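Local coordinates for carbohydrate binding protein, putative, cpb33A (Cellvibrio japonicus, PDB 5FJQ) that acts as the copper-dependent lytic polysaccharide monooxygenase domain of a larger protein that is important for efficient utilization of chitin, at residues 64-68 against 69-73; 6-10 against 11-15; 75-78 against 79-82; 47-50 against 51-54. All blocks are in the same frame, centred on the assembly; numbering follows the deposited sequence.

In the fold
All four contacts are local, each formed within one short run of chain outside the main strands of the beta-sandwich or at their ends. Interaction 2 is the most buried, a helix start held by backbone bonds. Interaction 1 is partly buried and touches it through Met73 and Arg10, with an aromatic ring laid on the backbone at the start of a 3-10 segment. Interaction 3 pairs a surface salt bridge with Trp80, which reaches inward to Arg10, joining 75-82 to 6-15. Interaction 4, partly buried, touches none of the others; its centre lies about 27 Å from that of interaction 3, across the chain's centre, and its key bond runs from a backbone N-H to a side-chain amide.

Interaction 1: residues 64-68 against 69-73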
loop_
_atom_site.group_PDB
_atom_site.type_symbol
_atom_site.label_atom_id
_atom_site.label_comp_id
_atom_site.label_asym_id
_atom_site.label_seq_id
_atom_site.Cartn_x
_atom_site.Cartn_y
_atom_site.Cartn_z
ATOM N N SER A 64 4.350 -6.414 1.529
ATOM C CA SER A 64 4.446 -6.977 2.888
ATOM C C SER A 64 5.384 -6.162 3.783
ATOM O O SER A 64 5.585 -6.517 4.939
ATOM C CB SER A 64 5.017 -8.407 2.844
ATOM O OG SER A 64 6.228 -8.453 2.056
ATOM N N ALA A 65 5.998 -5.118 3.206
ATOM C CA ALA A 65 7.099 -4.401 3.860
ATOM C C ALA A 65 8.098 -5.450 4.415
ATOM O O ALA A 65 8.674 -5.250 5.451
ATOM C CB ALA A 65 6.559 -3.512 4.964
ATOM N N ASN A 66 8.200 -6.592 3.724
ATOM C CA ASN A 66 9.105 -7.709 4.057
ATOM C C ASN A 66 8.756 -8.444 5.357
ATOM O O ASN A 66 9.611 -9.119 5.978
ATOM C CB ASN A 66 10.580 -7.261 4.034
ATOM C CG ASN A 66 11.553 -8.424 3.854
ATOM O OD1 ASN A 66 11.248 -9.429 3.194
ATOM N ND2 ASN A 66 12.762 -8.260 4.390
ATOM N N ARG A 67 7.476 -8.367 5.741
ATOM C CA ARG A 67 6.992 -9.089 6.887
ATOM C C ARG A 67 6.376 -10.408 6.458
ATOM O O ARG A 67 5.511 -10.405 5.607
ATOM C CB ARG A 67 5.960 -8.225 7.598
ATOM C CG ARG A 67 6.646 -6.935 8.070
ATOM C CD ARG A 67 5.727 -5.853 8.483
ATOM N NE ARG A 67 5.029 -6.245 9.695
ATOM C CZ ARG A 67 5.196 -5.706 10.916
ATOM N NH1 ARG A 67 6.043 -4.695 11.150
ATOM N NH2 ARG A 67 4.447 -6.149 11.927
ATOM N N ALA A 68 6.807 -11.533 7.043
ATOM C CA ALA A 68 6.424 -12.819 6.478
ATOM C C ALA A 68 4.912 -13.134 6.534
ATOM O O ALA A 68 4.339 -13.812 5.647
ATOM C CB ALA A 68 7.275 -13.946 7.114
ATOM N N ASN A 69 4.277 -12.732 7.618
ATOM C CA ASN A 69 2.844 -12.959 7.794
ATOM C C ASN A 69 1.965 -12.095 6.784
ATOM O O ASN A 69 0.740 -12.077 6.881
ATOM C CB ASN A 69 2.445 -12.749 9.292
ATOM C CG ASN A 69 2.497 -11.282 9.757
ATOM O OD1 ASN A 69 2.518 -10.336 8.942
ATOM N ND2 ASN A 69 2.353 -11.074 11.077
ATOM N N LEU A 70 2.615 -11.426 5.829
ATOM C CA LEU A 70 1.942 -10.718 4.734
ATOM C C LEU A 70 2.560 -11.053 3.363
ATOM O O LEU A 70 2.241 -10.423 2.361
ATOM C CB LEU A 70 2.025 -9.210 4.915
ATOM C CG LEU A 70 1.381 -8.621 6.169
ATOM C CD1 LEU A 70 1.908 -7.220 6.389
ATOM C CD2 LEU A 70 -0.178 -8.645 6.128
ATOM N N PHE A 71 3.449 -12.018 3.332
ATOM C CA PHE A 71 4.076 -12.464 2.076
ATOM C C PHE A 71 3.037 -12.825 0.978
ATOM O O PHE A 71 3.348 -12.791 -0.187
ATOM C CB PHE A 71 4.998 -13.637 2.350
ATOM C CG PHE A 71 6.394 -13.247 2.808
ATOM C CD1 PHE A 71 6.749 -11.891 3.060
ATOM C CD2 PHE A 71 7.340 -14.251 3.062
ATOM C CE1 PHE A 71 8.034 -11.546 3.498
ATOM C CE2 PHE A 71 8.627 -13.914 3.501
ATOM C CZ PHE A 71 8.966 -12.557 3.720
ATOM N N GLY A 72 1.775 -13.091 1.371
ATOM C CA GLY A 72 0.697 -13.419 0.453
ATOM C C GLY A 72 0.386 -12.154 -0.379
ATOM O O GLY A 72 0.069 -12.237 -1.562
ATOM N N MET A 73 0.591 -11.002 0.266
ATOM C CA MET A 73 0.451 -9.667 -0.343
ATOM C C MET A 73 1.442 -9.368 -1.453
ATOM O O MET A 73 1.180 -8.438 -2.260
ATOM C CB MET A 73 0.440 -8.528 0.719
ATOM C CG MET A 73 -0.669 -8.646 1.779
ATOM S SD MET A 73 -2.319 -8.513 1.065
ATOM C CE MET A 73 -2.721 -10.238 0.841
HETATM O O HOH W 1 2.727 -7.734 9.961
#
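The ring of Phe71 overlaps the backbone of Ala68, whose CA stands almost exactly above the ring centre, 3.4 Å from the centroid of the Phe71 ring, as a CH-pi contact. The methyl lies farther out, with Ala68 CB 3.9 Å from Phe71 CE2. Phe71 is folded back over the preceding residues because its CG sits beside its own backbone N, opposite the carbonyl carbon (chi1 -84°). The backbone of the type I' turn Ser64 to Arg67 meets the ring at its edge, Asn66 C being 3.7 Å from Phe71 CE1. The Asn66 side chain runs alongside in the same direction, its amide turned only 21° from the ring plane.

Beside the ring, Leu70 N donates to Arg67 O (3.1 Å) and Phe71 N to Ala68 O (3.1 Å), three-residue steps that lead the chain into its 3-10 segment. A water in the plane of the Arg67 guanidinium accepts from Arg67 NE (2.8 Å) and donates to Asn69 OD1 (2.8 Å). The same guanidinium also bonds through NH1 to Ala45 O, and its side chain lies about 10 Å from the copper ion. Phe71 has a cation-pi partner in Arg61. The ring is thus held by C-H, cationic and apolar contacts, while Arg67, with a water, a carbonyl and a long, weak ion pair to Glu43, is probably steadied in direction near the metal site without reaching it.

Interaction 2: residues 6-10 against 11-15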
loop_
_atom_site.group_PDB
_atom_site.type_symbol
_atom_site.label_atom_id
_atom_site.label_comp_id
_atom_site.label_asym_id
_atom_site.label_seq_id
_atom_site.Cartn_x
_atom_site.Cartn_y
_atom_site.Cartn_z
ATOM N N SER A 6 -9.574 3.620 1.787
ATOM C CA SER A 6 -10.405 4.126 0.669
ATOM C C SER A 6 -9.494 4.795 -0.388
ATOM O O SER A 6 -8.891 5.820 -0.072
ATOM C CB SER A 6 -11.418 5.099 1.245
ATOM O OG SER A 6 -12.212 5.640 0.250
ATOM N N PRO A 7 -9.284 4.140 -1.569
ATOM C CA PRO A 7 -9.752 2.814 -1.984
ATOM C C PRO A 7 -9.100 1.775 -1.063
ATOM O O PRO A 7 -7.997 2.004 -0.576
ATOM C CB PRO A 7 -9.188 2.688 -3.393
ATOM C CG PRO A 7 -9.085 4.104 -3.863
ATOM C CD PRO A 7 -8.468 4.711 -2.644
ATOM N N LYS A 8 -9.802 0.696 -0.772
ATOM C CA LYS A 8 -9.292 -0.337 0.152
ATOM C C LYS A 8 -7.979 -0.875 -0.388
ATOM O O LYS A 8 -7.875 -1.270 -1.574
ATOM C CB LYS A 8 -10.296 -1.448 0.318
ATOM C CG LYS A 8 -11.667 -0.993 0.776
ATOM C CD LYS A 8 -12.646 -2.171 0.841
ATOM C CE LYS A 8 -14.023 -1.795 1.432
ATOM N NZ LYS A 8 -13.877 -1.543 2.917
ATOM N N SER A 9 -6.972 -0.875 0.474
ATOM C CA SER A 9 -5.656 -1.392 0.139
ATOM C C SER A 9 -5.835 -2.891 0.077
ATOM O O SER A 9 -6.878 -3.421 0.492
ATOM C CB SER A 9 -4.626 -1.090 1.220
ATOM O OG SER A 9 -4.929 -1.792 2.451
ATOM N N ARG A 10 -4.838 -3.531 -0.495
ATOM C CA ARG A 10 -4.818 -4.978 -0.704
ATOM C C ARG A 10 -4.949 -5.753 0.629
ATOM O O ARG A 10 -5.652 -6.774 0.658
ATOM C CB ARG A 10 -3.499 -5.375 -1.382
ATOM C CG ARG A 10 -3.569 -6.755 -2.008
ATOM C CD ARG A 10 -2.322 -7.055 -2.769
ATOM N NE ARG A 10 -2.165 -6.297 -3.993
ATOM C CZ ARG A 10 -1.043 -6.441 -4.736
ATOM N NH1 ARG A 10 -0.079 -7.290 -4.344
ATOM N NH2 ARG A 10 -0.888 -5.787 -5.873
ATOM N N VAL A 11 -4.267 -5.277 1.705
ATOM C CA VAL A 11 -4.368 -5.943 3.032
ATOM C C VAL A 11 -5.859 -5.784 3.519
ATOM O O VAL A 11 -6.415 -6.664 4.162
ATOM C CB VAL A 11 -3.348 -5.431 4.136
ATOM C CG1 VAL A 11 -1.907 -5.718 3.708
ATOM C CG2 VAL A 11 -3.524 -3.920 4.477
ATOM N N ILE A 12 -6.534 -4.729 3.077
ATOM C CA ILE A 12 -7.964 -4.482 3.561
ATOM C C ILE A 12 -9.017 -5.233 2.697
ATOM O O ILE A 12 -10.112 -5.703 3.170
ATOM C CB ILE A 12 -8.379 -2.958 3.524
ATOM C CG1 ILE A 12 -7.563 -2.099 4.521
ATOM C CG2 ILE A 12 -9.912 -2.802 3.787
ATOM C CD1 ILE A 12 -7.584 -2.539 5.957
ATOM N N GLN A 13 -8.758 -5.239 1.403
ATOM C CA GLN A 13 -9.536 -6.062 0.485
ATOM C C GLN A 13 -9.510 -7.518 0.962
ATOM O O GLN A 13 -10.541 -8.179 1.152
ATOM C CB GLN A 13 -8.978 -5.924 -0.926
ATOM C CG GLN A 13 -9.302 -4.561 -1.600
ATOM C CD GLN A 13 -10.757 -4.432 -1.949
ATOM O OE1 GLN A 13 -11.559 -5.242 -1.504
ATOM N NE2 GLN A 13 -11.131 -3.393 -2.754
ATOM N N CYS A 14 -8.344 -8.024 1.155
ATOM C CA CYS A 14 -8.319 -9.444 1.581
ATOM C C CYS A 14 -8.797 -9.705 3.049
ATOM O O CYS A 14 -9.456 -10.739 3.303
ATOM C CB CYS A 14 -7.009 -10.086 1.221
ATOM S SG CYS A 14 -6.799 -10.587 -0.531
ATOM N N LYS A 15 -8.510 -8.777 3.974
ATOM C CA LYS A 15 -9.034 -8.906 5.331
ATOM C C LYS A 15 -10.526 -9.141 5.287
ATOM O O LYS A 15 -11.048 -10.115 5.831
ATOM C CB LYS A 15 -8.689 -7.703 6.224
ATOM C CG LYS A 15 -9.543 -7.619 7.479
ATOM C CD LYS A 15 -9.021 -6.575 8.442
ATOM C CE LYS A 15 -9.418 -5.136 8.016
ATOM N NZ LYS A 15 -10.849 -4.868 8.472
HETATM O O HOH W 2 -8.913 -1.475 -4.176
#
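Ser9 OG touches the side chains of Val11 and Ile12 from the N-cap position of helix 10-17. The hydroxyl is turned between the backbone N and the carbonyl carbon (chi1 66°), which brings Ser9 OG over the first turn, 3.3 Å from Val11 CG2. From there Ser9 OG accepts a weak capping bond from Ile12 N at 3.4 Å. Gln173 is the stronger partner of this hydroxyl and helps to fix its rotation. The Ser9 carbonyl does more of the work: Ser9 O takes a nearly straight bond from Gln13 N (2.8 Å, 170° at the hydrogen) and a weak one from Ile12 N.

Gln13 bends at its second torsion (chi2 -70°), swinging its amide back across Lys8 at about a right angle, so that Gln13 NE2 lies 3.7 Å from Lys8 CB. Ile12 CG2, the methyl anti to the Ile12 backbone N, packs 3.7 Å from the same Lys8 CB. A water ties this corner together, lying 2.8 Å from Lys8 O, to which it probably donates, and accepting from Gln13 NE2 (3.3 Å). The end of Lys8 leads away to a salt bridge with Glu16. Arg10 likewise turns from the helix, carrying its guanidinium to Asp176 and to the face of Trp80, and the disulfide of Cys14 with Cys27 joins this helix to helix 25-33. The arrangement is that of a serine N-cap, here leading from the loop with a cis peptide before Pro7 that follows strand 2-6 of the beta-sandwich into the helical region beside it.

Interaction 3: residues 75-78 against 79-82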
loop_
_atom_site.group_PDB
_atom_site.type_symbol
_atom_site.label_atom_id
_atom_site.label_comp_id
_atom_site.label_asym_id
_atom_site.label_seq_id
_atom_site.Cartn_x
_atom_site.Cartn_y
_atom_site.Cartn_z
ATOM N N LEU A 75 2.268 -11.397 -3.941
ATOM C CA LEU A 75 2.024 -12.255 -5.150
ATOM C C LEU A 75 1.644 -11.373 -6.356
ATOM O O LEU A 75 0.834 -10.493 -6.175
ATOM C CB LEU A 75 0.892 -13.244 -4.848
ATOM C CG LEU A 75 1.270 -14.290 -3.780
ATOM C CD1 LEU A 75 0.145 -15.265 -3.496
ATOM C CD2 LEU A 75 2.543 -15.019 -4.093
ATOM N N ALA A 76 2.232 -11.604 -7.543
ATOM C CA ALA A 76 1.811 -10.977 -8.820
ATOM C C ALA A 76 0.504 -11.610 -9.347
ATOM O O ALA A 76 0.463 -12.771 -9.694
ATOM C CB ALA A 76 2.935 -11.144 -9.847
ATOM N N ARG A 77 -0.581 -10.864 -9.379
ATOM C CA ARG A 77 -1.861 -11.393 -9.835
ATOM C C ARG A 77 -2.559 -10.274 -10.525
ATOM O O ARG A 77 -2.385 -9.146 -10.127
ATOM C CB ARG A 77 -2.660 -11.881 -8.652
ATOM C CG ARG A 77 -1.954 -13.084 -8.010
ATOM C CD ARG A 77 -2.772 -13.683 -6.908
ATOM N NE ARG A 77 -4.033 -14.213 -7.434
ATOM C CZ ARG A 77 -4.271 -15.500 -7.723
ATOM N NH1 ARG A 77 -3.369 -16.432 -7.516
ATOM N NH2 ARG A 77 -5.473 -15.875 -8.168
ATOM N N ASN A 78 -3.299 -10.591 -11.586
ATOM C CA ASN A 78 -4.096 -9.596 -12.332
ATOM C C ASN A 78 -5.514 -9.693 -11.834
ATOM O O ASN A 78 -6.445 -9.147 -12.469
ATOM C CB ASN A 78 -4.075 -9.899 -13.837
ATOM C CG ASN A 78 -4.456 -11.359 -14.162
ATOM O OD1 ASN A 78 -4.770 -12.176 -13.279
ATOM N ND2 ASN A 78 -4.409 -11.698 -15.453
ATOM N N ASP A 79 -5.708 -10.381 -10.717
ATOM C CA ASP A 79 -7.099 -10.545 -10.204
ATOM C C ASP A 79 -7.290 -10.059 -8.765
ATOM O O ASP A 79 -8.326 -10.366 -8.089
ATOM C CB ASP A 79 -7.558 -11.978 -10.353
ATOM C CG ASP A 79 -6.849 -12.905 -9.391
ATOM O OD1 ASP A 79 -5.808 -12.486 -8.828
ATOM O OD2 ASP A 79 -7.328 -14.037 -9.201
ATOM N N TRP A 80 -6.338 -9.256 -8.287
ATOM C CA TRP A 80 -6.526 -8.695 -6.929
ATOM C C TRP A 80 -7.840 -7.952 -6.897
ATOM O O TRP A 80 -8.209 -7.300 -7.907
ATOM C CB TRP A 80 -5.399 -7.770 -6.527
ATOM C CG TRP A 80 -4.088 -8.469 -6.236
ATOM C CD1 TRP A 80 -2.953 -8.422 -7.027
ATOM C CD2 TRP A 80 -3.747 -9.328 -5.107
ATOM N NE1 TRP A 80 -1.956 -9.169 -6.448
ATOM C CE2 TRP A 80 -2.401 -9.727 -5.280
ATOM C CE3 TRP A 80 -4.435 -9.778 -3.968
ATOM C CZ2 TRP A 80 -1.728 -10.585 -4.366
ATOM C CZ3 TRP A 80 -3.740 -10.634 -3.059
ATOM C CH2 TRP A 80 -2.420 -11.010 -3.271
ATOM N N PRO A 81 -8.593 -8.044 -5.775
ATOM C CA PRO A 81 -9.797 -7.188 -5.739
ATOM C C PRO A 81 -9.448 -5.699 -5.917
ATOM O O PRO A 81 -8.636 -5.165 -5.164
ATOM C CB PRO A 81 -10.344 -7.417 -4.334
ATOM C CG PRO A 81 -9.912 -8.821 -4.000
ATOM C CD PRO A 81 -8.538 -8.981 -4.637
ATOM N N ALA A 82 -10.036 -5.004 -6.877
ATOM C CA ALA A 82 -9.560 -3.692 -7.189
ATOM C C ALA A 82 -10.718 -2.692 -7.218
ATOM O O ALA A 82 -11.856 -3.069 -7.418
ATOM C CB ALA A 82 -8.821 -3.721 -8.519
#
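Arg77 lies across the indole of Trp80 and then turns to Asp79. Its CB sits over one face of the indole as a CH-pi contact, 3.9 Å from the centroid of the Trp80 five-membered ring and offset toward the rim. That carbon also passes beside the carboxylate, with Arg77 CB 3.2 Å from Asp79 OD1. CG continues along the same oxygen at longer range, and Arg77 CD lies beside Asp79 OD1 and above the same face of the indole, 4.1 Å over Trp80 CZ2. The bend comes at the third torsion (chi3 63°), which swings the head group round to Asp79. Arg77 NE meets the syn lone pair of Asp79 OD1 at 2.8 Å, this oxygen tilted somewhat from the guanidinium plane, and Arg77 NH2 meets Asp79 OD2 at 2.8 Å close to that plane. This is a side-on salt bridge with one nitrogen for each oxygen, although the two planes remain 33° apart.

Trp80 is held from its edge as well: Trp80 NE1 gives Leu75 O a weak hydrogen bond (3.1 Å), and Leu75 CB packs against Trp80 CZ2 at 3.8 Å. On the indole face opposite Arg77 CB lies the guanidinium of Arg10, a cation-pi partner, so the ring is sandwiched between two arginines, one offering its aliphatic root and the other its charge. Helix 25-33 packs on both Arg77 and Asp79 through Ala26. The whole is a bidentate Arg-Asp pair spanning one residue in a surface loop, directly before strand 83-84 of the mixed sheet in the beta-sandwich.

Interaction 4: residues 47-50 against 51-54; sequences GGVR and DNHD
Asn52 turns its amide back on the residues before it, and its OD1 accepts from Arg50 N at 2.7 Å with an angle of 151° at the hydrogen. The donor is tilted 33° from the plane of the amide carbonyl. The side chain can fold back this way because CG stands between its own backbone N and carbonyl carbon (chi1 46°). Val49 packs closely beside this bond, its CG1 3.1 Å from Asn52 OD1, and crosses the His53 side chain at about a right angle, with Val49 CG1 3.6 Å from His53 ND1. The other end of the amide holds a water, which accepts from Asn52 ND2 (3.2 Å) and donates to Gly48 O (2.8 Å), so both ends of the amide are tied to the 47-50 segment.

The chain here leaves the short strand 45-47 and turns through Asp51, which has left-handed backbone angles, before the short, weakly bonded helix that follows, in one of the loops beside the mixed sheet of the beta-sandwich. In the next shell, Gln160 of strand 152-161 grips the turn with its amide, bonding to both Val49 O and Asp51 N. Asp51 OD1 is shared between Tyr104 OH and a salt bridge to Arg106. The imidazole of His53 is fixed at both nitrogens, ND1 by the hydroxyl of Tyr172 and NE2 by that of Tyr104, which would leave it little freedom to rotate beside Val49. Farther out, Arg50 makes a cation-pi contact with Trp163.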
loop_
_atom_site.group_PDB
_atom_site.type_symbol
_atom_site.label_atom_id
_atom_site.label_comp_id
_atom_site.label_asym_id
_atom_site.label_seq_id
_atom_site.Cartn_x
_atom_site.Cartn_y
_atom_site.Cartn_z
ATOM N N GLY A 47 10.596 -0.273 11.252
ATOM C CA GLY A 47 11.209 0.655 12.210
ATOM C C GLY A 47 12.585 1.139 11.732
ATOM O O GLY A 47 13.295 0.423 11.052
ATOM N N GLY A 48 12.945 2.364 12.086
ATOM C CA GLY A 48 14.237 2.952 11.769
ATOM C C GLY A 48 14.346 3.643 10.423
ATOM O O GLY A 48 15.419 4.147 10.091
ATOM N N VAL A 49 13.276 3.668 9.633
ATOM C CA VAL A 49 13.404 4.146 8.251
ATOM C C VAL A 49 13.356 5.668 8.213
ATOM O O VAL A 49 12.556 6.284 8.895
ATOM C CB VAL A 49 12.353 3.555 7.308
ATOM C CG1 VAL A 49 12.700 3.882 5.863
ATOM C CG2 VAL A 49 12.270 2.047 7.426
ATOM N N ARG A 50 14.270 6.273 7.448
ATOM C CA ARG A 50 14.391 7.727 7.346
ATOM C C ARG A 50 14.500 8.080 5.852
ATOM O O ARG A 50 15.640 8.264 5.314
ATOM C CB ARG A 50 15.597 8.237 8.159
ATOM C CG ARG A 50 15.606 7.836 9.657
ATOM C CD ARG A 50 16.485 8.728 10.502
ATOM N NE ARG A 50 17.881 8.350 10.306
ATOM C CZ ARG A 50 18.713 8.931 9.444
ATOM N NH1 ARG A 50 18.342 9.972 8.674
ATOM N NH2 ARG A 50 19.963 8.482 9.366
ATOM N N ASP A 51 13.354 8.006 5.162
ATOM C CA ASP A 51 13.237 8.284 3.722
ATOM C C ASP A 51 14.209 7.426 2.831
ATOM O O ASP A 51 14.817 7.905 1.861
ATOM C CB ASP A 51 13.428 9.805 3.581
ATOM C CG ASP A 51 13.220 10.294 2.187
ATOM O OD1 ASP A 51 12.256 9.859 1.536
ATOM O OD2 ASP A 51 14.078 11.075 1.763
ATOM N N ASN A 52 14.458 6.175 3.281
ATOM C CA ASN A 52 15.382 5.277 2.594
ATOM C C ASN A 52 14.784 3.878 2.576
ATOM O O ASN A 52 15.408 2.888 3.000
ATOM C CB ASN A 52 16.734 5.282 3.286
ATOM C CG ASN A 52 16.617 5.174 4.792
ATOM O OD1 ASN A 52 15.489 5.025 5.345
ATOM N ND2 ASN A 52 17.754 5.290 5.475
ATOM N N HIS A 53 13.523 3.831 2.165
ATOM C CA HIS A 53 12.688 2.634 2.230
ATOM C C HIS A 53 13.244 1.483 1.449
ATOM O O HIS A 53 13.036 0.317 1.808
ATOM C CB HIS A 53 11.290 2.949 1.652
ATOM C CG HIS A 53 10.744 4.248 2.087
ATOM N ND1 HIS A 53 10.213 4.445 3.344
ATOM C CD2 HIS A 53 10.605 5.422 1.423
ATOM C CE1 HIS A 53 9.812 5.698 3.447
ATOM N NE2 HIS A 53 10.007 6.303 2.289
ATOM N N ASP A 54 13.952 1.777 0.365
ATOM C CA ASP A 54 14.475 0.682 -0.455
ATOM C C ASP A 54 15.628 -0.068 0.174
ATOM O O ASP A 54 15.910 -1.175 -0.243
ATOM C CB ASP A 54 14.876 1.103 -1.872
ATOM C CG ASP A 54 15.965 2.147 -1.876
ATOM O OD1 ASP A 54 16.227 2.787 -0.828
ATOM O OD2 ASP A 54 16.563 2.346 -2.941
HETATM O O HOH W 3 17.714 4.506 8.616
#